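Peptidase M3B, oligoendopeptidase F (Enterococcus faecium, PDB 2QR4) probably hydrolyses internal bonds of short peptides as a zinc-dependent metallopeptidase of family M3. Local coordinates at residues A[444-447]-A[448-452]. Numbering follows the deposited sequence.
Sequences EFEH and FMHTE
His447 O accepts a nearly straight hydrogen bond from Thr451 N (3.0 Å, N-H...O angle 175°), one of the i to i+4 rungs of the alpha-helix 418-454; Met449 N to Phe445 O, at 2.9 Å, is another. The Thr451 hydroxyl folds back onto the same helix, with OG1 3.0 Å from His447 O and 3.1 Å from Phe448 O, so its single proton has two carbonyls to choose from. One turn apart, Glu446 and His450 run side by side, their carboxylate and imidazole planes 36° apart. A water lies 2.7 Å from Glu446 OE2, to which it probably donates, and is only weakly linked to His450 NE2; the same carboxylate oxygen also accepts a hydrogen bond from the backbone N of Tyr500, which helps fix it. On the apolar side, Leu471 of helix 461-476 packs on Phe445. The Phe445 and Phe448 rings are offset so far that they hardly overlap; Phe445 CE1 meets Phe448 CD2. Met449 sets its CG beside the backbone N (chi1 -78°) and over one face of the Phe445 ring. The selenium of this selenomethionine makes a Met-aromatic contact from an oblique direction, SE lying 3.8 Å from Phe445 CE2.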
loop_
_atom_site.group_PDB
_atom_site.type_symbol
_atom_site.label_atom_id
_atom_site.label_comp_id
_atom_site.label_asym_id
_atom_site.label_seq_id
_atom_site.Cartn_x
_atom_site.Cartn_y
_atom_site.Cartn_z
ATOM N N GLU A 444 -23.077 -0.030 4.663
ATOM C CA GLU A 444 -23.607 0.229 3.331
ATOM C C GLU A 444 -22.518 0.800 2.423
ATOM O O GLU A 444 -22.396 0.391 1.267
ATOM C CB GLU A 444 -24.826 1.163 3.390
ATOM C CG GLU A 444 -25.578 1.295 2.043
ATOM C CD GLU A 444 -26.909 2.064 2.148
ATOM O OE1 GLU A 444 -27.394 2.340 3.267
ATOM O OE2 GLU A 444 -27.485 2.389 1.097
ATOM N N PHE A 445 -21.714 1.723 2.951
ATOM C CA PHE A 445 -20.626 2.297 2.171
ATOM C C PHE A 445 -19.557 1.250 1.896
ATOM O O PHE A 445 -19.033 1.156 0.784
ATOM C CB PHE A 445 -20.020 3.514 2.861
ATOM C CG PHE A 445 -19.204 4.382 1.944
ATOM C CD1 PHE A 445 -19.807 5.065 0.900
ATOM C CD2 PHE A 445 -17.825 4.506 2.119
ATOM C CE1 PHE A 445 -19.056 5.857 0.041
ATOM C CE2 PHE A 445 -17.066 5.302 1.273
ATOM C CZ PHE A 445 -17.680 5.978 0.232
ATOM N N GLU A 446 -19.235 0.443 2.894
ATOM C CA GLU A 446 -18.235 -0.600 2.677
ATOM C C GLU A 446 -18.631 -1.493 1.516
ATOM O O GLU A 446 -17.824 -1.770 0.631
ATOM C CB GLU A 446 -17.992 -1.431 3.930
ATOM C CG GLU A 446 -16.978 -2.544 3.733
ATOM C CD GLU A 446 -16.506 -3.168 5.055
ATOM O OE1 GLU A 446 -17.224 -3.059 6.072
ATOM O OE2 GLU A 446 -15.410 -3.777 5.072
ATOM N N HIS A 447 -19.888 -1.922 1.498
ATOM C CA HIS A 447 -20.335 -2.808 0.439
ATOM C C HIS A 447 -20.330 -2.082 -0.899
ATOM O O HIS A 447 -19.922 -2.647 -1.916
ATOM C CB HIS A 447 -21.715 -3.393 0.737
ATOM C CG HIS A 447 -22.070 -4.551 -0.139
ATOM N ND1 HIS A 447 -23.289 -4.664 -0.770
ATOM C CD2 HIS A 447 -21.353 -5.640 -0.505
ATOM C CE1 HIS A 447 -23.318 -5.781 -1.475
ATOM N NE2 HIS A 447 -22.155 -6.392 -1.331
ATOM N N PHE A 448 -20.785 -0.830 -0.890
ATOM C CA PHE A 448 -20.798 0.015 -2.094
ATOM C C PHE A 448 -19.400 0.111 -2.724
ATOM O O PHE A 448 -19.254 -0.010 -3.933
ATOM C CB PHE A 448 -21.362 1.397 -1.751
ATOM C CG PHE A 448 -21.155 2.442 -2.820
ATOM C CD1 PHE A 448 -22.072 2.597 -3.847
ATOM C CD2 PHE A 448 -20.056 3.294 -2.773
ATOM C CE1 PHE A 448 -21.900 3.581 -4.818
ATOM C CE2 PHE A 448 -19.864 4.275 -3.755
ATOM C CZ PHE A 448 -20.796 4.422 -4.772
HETATM N N MSE A 449 -18.371 0.287 -1.900
HETATM C CA MSE A 449 -17.003 0.350 -2.412
HETATM C C MSE A 449 -16.553 -0.950 -3.076
HETATM O O MSE A 449 -15.908 -0.911 -4.118
HETATM C CB MSE A 449 -16.010 0.713 -1.299
HETATM C CG MSE A 449 -16.002 2.182 -0.937
HETATM SE SE MSE A 449 -14.582 2.595 0.363
HETATM C CE MSE A 449 -15.217 1.528 1.892
ATOM N N HIS A 450 -16.861 -2.097 -2.466
ATOM C CA HIS A 450 -16.469 -3.376 -3.055
ATOM C C HIS A 450 -17.192 -3.653 -4.377
ATOM O O HIS A 450 -16.563 -4.045 -5.362
ATOM C CB HIS A 450 -16.705 -4.540 -2.101
ATOM C CG HIS A 450 -15.816 -4.538 -0.900
ATOM N ND1 HIS A 450 -14.671 -5.299 -0.824
ATOM C CD2 HIS A 450 -15.917 -3.893 0.286
ATOM C CE1 HIS A 450 -14.092 -5.107 0.347
ATOM N NE2 HIS A 450 -14.830 -4.259 1.040
ATOM N N THR A 451 -18.509 -3.469 -4.389
ATOM C CA THR A 451 -19.295 -3.742 -5.599
ATOM C C THR A 451 -18.925 -2.815 -6.751
ATOM O O THR A 451 -18.862 -3.250 -7.892
ATOM C CB THR A 451 -20.803 -3.672 -5.333
ATOM O OG1 THR A 451 -21.103 -2.427 -4.681
ATOM C CG2 THR A 451 -21.211 -4.839 -4.430
ATOM N N GLU A 452 -18.665 -1.548 -6.434
ATOM C CA GLU A 452 -18.232 -0.570 -7.429
ATOM C C GLU A 452 -16.889 -0.931 -8.037
ATOM O O GLU A 452 -16.746 -0.986 -9.257
ATOM C CB GLU A 452 -18.182 0.820 -6.810
ATOM C CG GLU A 452 -19.574 1.419 -6.593
ATOM C CD GLU A 452 -20.343 1.628 -7.906
ATOM O OE1 GLU A 452 -20.082 2.636 -8.597
ATOM O OE2 GLU A 452 -21.215 0.797 -8.244
HETATM O O HOH W 1 -13.070 -3.395 3.846
#